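Local atomic coordinates of TssK (Serratia sp. FS14, PDB entry 5Y0E), a protein that probably serves as a structural component of the baseplate of the bacterial type VI secretion system, assembling as a trimer. Residues 96-101 / 153-158; 58-63 / 87-92. One frame throughout, in Å; residues are numbered along the deposited sequence.

Contact 1: residues 96-101 / 153-158; sequences ENVVLA and LMLESE
E96 swings its carboxylate over to S157 because CG stands opposite the backbone N (chi1 -179°) and the chain then bends at chi2. S157 OG, held between its own N and carbonyl carbon, faces that carboxylate and donates to E96 OE2 at 2.9 Å, from above the carboxylate plane; S157 N adds a weak bond to the same oxygen. The serine thus suits its place by bringing a short hydroxyl and its amide to one acceptor. N97 and E156 run side by side, pointing the same way, with amide and carboxylate planes 86° apart, and N97 ND2 makes a weak bond to E156 OE1 at 3.4 Å. E96 OE2 and E156 OE1 stay 5.7 Å apart, and their donors probably help each carry its charge.

From this polar end the strands run on as an antiparallel ladder. V99 and M154 form a hydrogen-bonded pair, V99 N to M154 O at 2.9 Å and M154 N to V99 O at 3.1 Å, and E156 N continues the ladder to N97 O at 2.7 Å. V98 with L155 and L100 with L153 are the non-hydrogen-bonded pairs. Branched V99 suits the extended chain and sets CG2 against M154 CG at 3.7 Å. M154 runs extended through chi2, which brings SD to 4.1 Å from A101 CB, and the bend at chi3 turns CE to the same methyl. Past L155 the strand gives way to a 3-10 turn, in which E158 OE1 accepts from L155 N.

The two strands are neighbours inside a mixed sheet: 163-174 pairs with the other edge of 96-103, and 124-131 flanks 142-155. W163 packs on A101 and M154; on the other face L87 of strand 87-88 packs on V98, L153 and L155, and P84 on L100.

Contact 2: residues 58-63 / 87-92; sequences GKIALN and LAIADN
G58 O accepts from I89 N at 2.8 Å, and A88 CA adds a CH...O contact to the same oxygen at 3.3 Å. The bond from I89 N carries the pairing one residue past the short strands 59-60 and 87-88. G58 has a positive phi of 71°, a conformation that glycine adopts easily because it lacks a CB. Next along, I60 and L87 form a hydrogen-bonded antiparallel pair, with I60 N to L87 O at 2.9 Å and L87 N to I60 O at 3.0 Å.

K59 and A88 are the non-hydrogen-bonded pair. Their face suits a long, partly exposed lysine and a small, exposed alanine. I60 and L87 point to the other face, where apolar side chains fit: I60 CB lies 4.5 Å from L87 CB. I60 CG1 lies 4.4 Å from I89 CG1. L180 and L182 pack on I60, while L153 and L155 pack on L87. Beyond I89 the chain leaves the pairing, and K174 NZ bonds to both I89 O and D91 OD1.

This is a minimal two-stranded antiparallel ribbon, with one apolar face laid against the larger mixed sheet and the other turned outward.

How the contacts relate
Contact 1 is an interior strand pair of the mixed sheet and is mostly buried; contact 2 is a small, partly buried ribbon lying over one face of that sheet. Both rest on antiparallel backbone bonds, but contact 1 ends in a solvent-facing group of carboxylate, hydroxyl and amide side chains, whereas contact 2 has no side-chain hydrogen bonds between its segments. L87 joins them: its CD2 lies 3.6 Å from V98 CG1. L153 reaches back the other way, with CD2 3.6 Å from L62 CD1. Strands 87-88 and 96-103 follow each other in the chain, which leaves the ribbon through a loop and then enters the mixed sheet.

Contact 1: residues 96-101 / 153-158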
ATOM      1  N   GLU A  96     -20.516   3.756 -28.303  1.00 68.71           N
ATOM      2  CA  GLU A  96     -19.205   3.862 -28.919  1.00 67.84           C
ATOM      3  C   GLU A  96     -18.241   4.583 -27.984  1.00 63.02           C
ATOM      4  O   GLU A  96     -18.633   5.456 -27.210  1.00 60.34           O
ATOM      5  CB  GLU A  96     -19.299   4.585 -30.256  1.00 70.88           C
ATOM      6  CG  GLU A  96     -17.975   4.719 -30.971  1.00 70.32           C
ATOM      7  CD  GLU A  96     -17.842   3.766 -32.123  1.00 73.87           C
ATOM      8  OE1 GLU A  96     -18.870   3.463 -32.759  1.00 80.13           O
ATOM      9  OE2 GLU A  96     -16.711   3.321 -32.392  1.00 71.46           O
ATOM     10  N   ASN A  97     -16.973   4.203 -28.050  1.00 60.53           N
ATOM     11  CA  ASN A  97     -15.956   4.797 -27.197  1.00 53.46           C
ATOM     12  C   ASN A  97     -15.321   6.005 -27.864  1.00 50.90           C
ATOM     13  O   ASN A  97     -14.972   5.959 -29.042  1.00 53.03           O
ATOM     14  CB  ASN A  97     -14.885   3.773 -26.851  1.00 53.63           C
ATOM     15  CG  ASN A  97     -15.297   2.890 -25.724  1.00 55.20           C
ATOM     16  OD1 ASN A  97     -16.060   3.303 -24.869  1.00 56.87           O
ATOM     17  ND2 ASN A  97     -14.789   1.676 -25.703  1.00 54.58           N
ATOM     18  N   VAL A  98     -15.171   7.078 -27.097  1.00 48.67           N
ATOM     19  CA  VAL A  98     -14.505   8.299 -27.521  1.00 44.07           C
ATOM     20  C   VAL A  98     -13.144   8.382 -26.845  1.00 40.93           C
ATOM     21  O   VAL A  98     -13.025   8.157 -25.640  1.00 45.44           O
ATOM     22  CB  VAL A  98     -15.359   9.528 -27.171  1.00 43.42           C
ATOM     23  CG1 VAL A  98     -14.769  10.767 -27.784  1.00 45.05           C
ATOM     24  CG2 VAL A  98     -16.760   9.326 -27.645  1.00 45.46           C
ATOM     25  N   VAL A  99     -12.127   8.750 -27.611  1.00 41.66           N
ATOM     26  CA  VAL A  99     -10.754   8.788 -27.131  1.00 41.80           C
ATOM     27  C   VAL A  99     -10.136  10.165 -27.337  1.00 42.51           C
ATOM     28  O   VAL A  99     -10.614  10.985 -28.116  1.00 45.50           O
ATOM     29  CB  VAL A  99      -9.881   7.741 -27.830  1.00 40.01           C
ATOM     30  CG1 VAL A  99     -10.449   6.373 -27.625  1.00 39.78           C
ATOM     31  CG2 VAL A  99      -9.774   8.075 -29.300  1.00 44.09           C
ATOM     32  N   LEU A 100      -9.049  10.403 -26.613  1.00 43.84           N
ATOM     33  CA  LEU A 100      -8.135  11.507 -26.878  1.00 41.00           C
ATOM     34  C   LEU A 100      -6.920  10.923 -27.568  1.00 41.91           C
ATOM     35  O   LEU A 100      -6.316   9.988 -27.055  1.00 43.94           O
ATOM     36  CB  LEU A 100      -7.736  12.206 -25.585  1.00 40.78           C
ATOM     37  CG  LEU A 100      -6.804  13.405 -25.704  1.00 41.66           C
ATOM     38  CD1 LEU A 100      -7.368  14.382 -26.694  1.00 42.80           C
ATOM     39  CD2 LEU A 100      -6.606  14.065 -24.362  1.00 38.89           C
ATOM     40  N   ALA A 101      -6.614  11.398 -28.756  1.00 41.53           N
ATOM     41  CA  ALA A 101      -5.540  10.813 -29.507  1.00 44.67           C
ATOM     42  C   ALA A 101      -4.488  11.750 -30.035  1.00 47.64           C
ATOM     43  O   ALA A 101      -4.676  12.920 -30.114  1.00 48.76           O
ATOM     44  CB  ALA A 101      -6.113  10.008 -30.641  1.00 45.06           C
ATOM     45  N   LEU A 153     -10.014  14.607 -30.366  1.00 46.27           N
ATOM     46  CA  LEU A 153     -11.046  13.723 -29.871  1.00 45.78           C
ATOM     47  C   LEU A 153     -11.606  12.951 -31.034  1.00 44.39           C
ATOM     48  O   LEU A 153     -11.862  13.532 -32.048  1.00 51.82           O
ATOM     49  CB  LEU A 153     -12.139  14.527 -29.227  1.00 42.83           C
ATOM     50  CG  LEU A 153     -11.608  15.242 -28.024  1.00 41.15           C
ATOM     51  CD1 LEU A 153     -12.393  16.491 -27.777  1.00 46.19           C
ATOM     52  CD2 LEU A 153     -11.622  14.342 -26.825  1.00 40.54           C
ATOM     53  N   MET A 154     -11.751  11.649 -30.899  1.00 43.98           N
ATOM     54  CA  MET A 154     -12.266  10.808 -31.958  1.00 49.38           C
ATOM     55  C   MET A 154     -12.909   9.514 -31.473  1.00 50.77           C
ATOM     56  O   MET A 154     -12.941   9.250 -30.305  1.00 48.83           O
ATOM     57  CB  MET A 154     -11.178  10.503 -32.971  1.00 30.00           C
ATOM     58  CG  MET A 154      -9.855  10.085 -32.411  1.00 30.00           C
ATOM     59  SD  MET A 154      -8.815   9.329 -33.642  1.00 30.00           S
ATOM     60  CE  MET A 154      -7.993  10.764 -34.220  1.00 30.00           C
ATOM     61  N   LEU A 155     -13.451   8.722 -32.381  1.00 47.80           N
ATOM     62  CA  LEU A 155     -14.073   7.462 -32.019  1.00 54.95           C
ATOM     63  C   LEU A 155     -13.028   6.365 -31.947  1.00 52.92           C
ATOM     64  O   LEU A 155     -12.093   6.333 -32.744  1.00 54.14           O
ATOM     65  CB  LEU A 155     -15.148   7.075 -33.032  1.00 60.38           C
ATOM     66  CG  LEU A 155     -16.225   8.110 -33.328  1.00 58.18           C
ATOM     67  CD1 LEU A 155     -17.255   7.528 -34.249  1.00 61.42           C
ATOM     68  CD2 LEU A 155     -16.856   8.585 -32.042  1.00 53.53           C
ATOM     69  N   GLU A 156     -13.204   5.452 -30.998  1.00 50.83           N
ATOM     70  CA  GLU A 156     -12.277   4.337 -30.905  1.00 51.32           C
ATOM     71  C   GLU A 156     -12.211   3.570 -32.212  1.00 52.80           C
ATOM     72  O   GLU A 156     -11.152   3.058 -32.580  1.00 54.09           O
ATOM     73  CB  GLU A 156     -12.677   3.417 -29.757  1.00 55.79           C
ATOM     74  CG  GLU A 156     -11.745   2.241 -29.528  1.00 53.64           C
ATOM     75  CD  GLU A 156     -12.257   1.307 -28.455  1.00 58.60           C
ATOM     76  OE1 GLU A 156     -13.317   0.687 -28.653  1.00 64.02           O
ATOM     77  OE2 GLU A 156     -11.610   1.194 -27.402  1.00 63.84           O
ATOM     78  N   SER A 157     -13.319   3.504 -32.944  1.00 56.62           N
ATOM     79  CA  SER A 157     -13.322   2.783 -34.209  1.00 54.11           C
ATOM     80  C   SER A 157     -12.490   3.474 -35.283  1.00 56.95           C
ATOM     81  O   SER A 157     -12.078   2.817 -36.243  1.00 58.81           O
ATOM     82  CB  SER A 157     -14.747   2.613 -34.700  1.00 51.89           C
ATOM     83  OG  SER A 157     -15.330   3.866 -34.940  1.00 54.92           O
ATOM     84  N   GLU A 158     -12.232   4.769 -35.160  1.00 55.54           N
ATOM     85  CA  GLU A 158     -11.461   5.473 -36.174  1.00 57.57           C
ATOM     86  C   GLU A 158      -9.954   5.371 -35.965  1.00 57.40           C
ATOM     87  O   GLU A 158      -9.200   5.964 -36.730  1.00 55.44           O
ATOM     88  CB  GLU A 158     -11.884   6.946 -36.232  1.00 55.33           C
ATOM     89  CG  GLU A 158     -13.326   7.143 -36.631  1.00 56.33           C
ATOM     90  CD  GLU A 158     -13.853   8.553 -36.402  1.00 65.62           C
ATOM     91  OE1 GLU A 158     -13.294   9.308 -35.574  1.00 59.33           O
ATOM     92  OE2 GLU A 158     -14.861   8.903 -37.054  1.00 76.30           O
TER

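Contact 2: residues 58-63 / 87-92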
ATOM      1  N   GLY A  58     -24.699  17.139 -28.795  1.00 64.14           N
ATOM      2  CA  GLY A  58     -24.051  16.074 -29.511  1.00 63.86           C
ATOM      3  C   GLY A  58     -22.570  16.256 -29.639  1.00 62.07           C
ATOM      4  O   GLY A  58     -21.960  15.688 -30.542  1.00 62.20           O
ATOM      5  N   LYS A  59     -21.973  17.031 -28.751  1.00 60.45           N
ATOM      6  CA  LYS A  59     -20.550  17.314 -28.796  1.00 60.99           C
ATOM      7  C   LYS A  59     -19.883  16.791 -27.534  1.00 58.90           C
ATOM      8  O   LYS A  59     -20.381  17.003 -26.423  1.00 57.53           O
ATOM      9  CB  LYS A  59     -20.298  18.821 -28.957  1.00 65.22           C
ATOM     10  CG  LYS A  59     -20.625  19.361 -30.361  1.00 68.10           C
ATOM     11  CD  LYS A  59     -20.504  20.871 -30.436  1.00 67.36           C
ATOM     12  CE  LYS A  59     -21.127  21.433 -31.713  1.00 72.37           C
ATOM     13  NZ  LYS A  59     -20.314  21.193 -32.933  1.00 70.13           N
ATOM     14  N   ILE A  60     -18.773  16.092 -27.719  1.00 54.29           N
ATOM     15  CA  ILE A  60     -17.834  15.816 -26.643  1.00 52.24           C
ATOM     16  C   ILE A  60     -16.772  16.902 -26.645  1.00 49.09           C
ATOM     17  O   ILE A  60     -16.059  17.080 -27.633  1.00 46.35           O
ATOM     18  CB  ILE A  60     -17.188  14.440 -26.812  1.00 52.78           C
ATOM     19  CG1 ILE A  60     -18.247  13.349 -26.756  1.00 51.09           C
ATOM     20  CG2 ILE A  60     -16.145  14.245 -25.743  1.00 51.89           C
ATOM     21  CD1 ILE A  60     -19.094  13.458 -25.549  1.00 51.60           C
ATOM     22  N   ALA A  61     -16.655  17.617 -25.543  1.00 47.63           N
ATOM     23  CA  ALA A  61     -15.649  18.650 -25.420  1.00 50.35           C
ATOM     24  C   ALA A  61     -14.950  18.554 -24.071  1.00 50.77           C
ATOM     25  O   ALA A  61     -15.593  18.363 -23.038  1.00 50.31           O
ATOM     26  CB  ALA A  61     -16.273  20.023 -25.595  1.00 50.57           C
ATOM     27  N   LEU A  62     -13.635  18.722 -24.081  1.00 50.54           N
ATOM     28  CA  LEU A  62     -12.844  18.745 -22.858  1.00 49.11           C
ATOM     29  C   LEU A  62     -12.556  20.182 -22.461  1.00 49.64           C
ATOM     30  O   LEU A  62     -11.880  20.895 -23.191  1.00 51.44           O
ATOM     31  CB  LEU A  62     -11.539  17.992 -23.052  1.00 44.91           C
ATOM     32  CG  LEU A  62     -11.792  16.585 -23.530  1.00 45.87           C
ATOM     33  CD1 LEU A  62     -10.499  15.849 -23.696  1.00 43.28           C
ATOM     34  CD2 LEU A  62     -12.677  15.901 -22.534  1.00 45.16           C
ATOM     35  N   ASN A  63     -13.062  20.599 -21.303  1.00 51.91           N
ATOM     36  CA  ASN A  63     -12.649  21.882 -20.737  1.00 51.37           C
ATOM     37  C   ASN A  63     -11.136  21.936 -20.532  1.00 53.27           C
ATOM     38  O   ASN A  63     -10.483  22.915 -20.892  1.00 54.91           O
ATOM     39  CB  ASN A  63     -13.359  22.124 -19.404  1.00 52.92           C
ATOM     40  CG  ASN A  63     -14.752  22.679 -19.564  1.00 54.31           C
ATOM     41  OD1 ASN A  63     -15.034  23.422 -20.495  1.00 59.31           O
ATOM     42  ND2 ASN A  63     -15.631  22.337 -18.635  1.00 55.70           N
ATOM     43  N   LEU A  87     -15.886  17.000 -30.640  1.00 51.64           N
ATOM     44  CA  LEU A  87     -16.310  15.945 -31.494  1.00 45.69           C
ATOM     45  C   LEU A  87     -17.789  15.793 -31.553  1.00 53.89           C
ATOM     46  O   LEU A  87     -18.428  15.506 -30.570  1.00 55.02           O
ATOM     47  CB  LEU A  87     -15.695  14.656 -31.025  1.00 45.66           C
ATOM     48  CG  LEU A  87     -16.014  13.416 -31.805  1.00 49.09           C
ATOM     49  CD1 LEU A  87     -15.271  13.433 -33.104  1.00 46.86           C
ATOM     50  CD2 LEU A  87     -15.576  12.230 -30.992  1.00 50.16           C
ATOM     51  N   ALA A  88     -18.331  16.026 -32.731  1.00 56.26           N
ATOM     52  CA  ALA A  88     -19.749  15.828 -32.966  1.00 54.91           C
ATOM     53  C   ALA A  88     -20.033  14.349 -33.122  1.00 54.65           C
ATOM     54  O   ALA A  88     -19.297  13.628 -33.795  1.00 53.89           O
ATOM     55  CB  ALA A  88     -20.193  16.576 -34.218  1.00 56.35           C
ATOM     56  N   ILE A  89     -21.071  13.915 -32.447  1.00 57.42           N
ATOM     57  CA  ILE A  89     -21.468  12.538 -32.487  1.00 61.57           C
ATOM     58  C   ILE A  89     -22.632  12.445 -33.433  1.00 63.05           C
ATOM     59  O   ILE A  89     -23.581  13.181 -33.337  1.00 63.12           O
ATOM     60  CB  ILE A  89     -21.856  12.041 -31.099  1.00 62.74           C
ATOM     61  CG1 ILE A  89     -20.641  12.012 -30.202  1.00 60.19           C
ATOM     62  CG2 ILE A  89     -22.377  10.635 -31.179  1.00 66.06           C
ATOM     63  CD1 ILE A  89     -19.555  11.111 -30.719  1.00 56.04           C
ATOM     64  N   ALA A  90     -22.520  11.550 -34.389  1.00 69.46           N
ATOM     65  CA  ALA A  90     -23.552  11.393 -35.377  1.00 75.18           C
ATOM     66  C   ALA A  90     -24.797  10.823 -34.769  1.00 81.21           C
ATOM     67  O   ALA A  90     -24.780  10.309 -33.681  1.00 81.68           O
ATOM     68  CB  ALA A  90     -23.068  10.509 -36.495  1.00 77.51           C
ATOM     69  N   ASP A  91     -25.882  10.848 -35.520  1.00 84.03           N
ATOM     70  CA  ASP A  91     -27.160  10.363 -35.029  1.00 84.49           C
ATOM     71  C   ASP A  91     -27.203   8.882 -34.639  1.00 86.66           C
ATOM     72  O   ASP A  91     -27.968   8.494 -33.761  1.00 87.16           O
ATOM     73  CB  ASP A  91     -28.251  10.682 -36.037  1.00 82.83           C
ATOM     74  CG  ASP A  91     -28.544  12.165 -36.134  1.00 86.66           C
ATOM     75  OD1 ASP A  91     -28.685  12.818 -35.097  1.00 81.74           O
ATOM     76  OD2 ASP A  91     -28.652  12.684 -37.259  1.00 88.65           O
ATOM     77  N   ASN A  92     -26.385   8.063 -35.287  1.00 88.44           N
ATOM     78  CA  ASN A  92     -26.469   6.633 -35.156  1.00 89.60           C
ATOM     79  C   ASN A  92     -25.481   6.028 -34.180  1.00 88.84           C
ATOM     80  O   ASN A  92     -25.682   4.918 -33.724  1.00 91.10           O
ATOM     81  CB  ASN A  92     -26.288   5.982 -36.534  1.00 92.92           C
ATOM     82  CG  ASN A  92     -27.479   6.199 -37.461  1.00 92.11           C
ATOM     83  OD1 ASN A  92     -28.592   6.449 -37.001  1.00 92.66           O
ATOM     84  ND2 ASN A  92     -27.255   6.072 -38.762  1.00 89.16           N
TER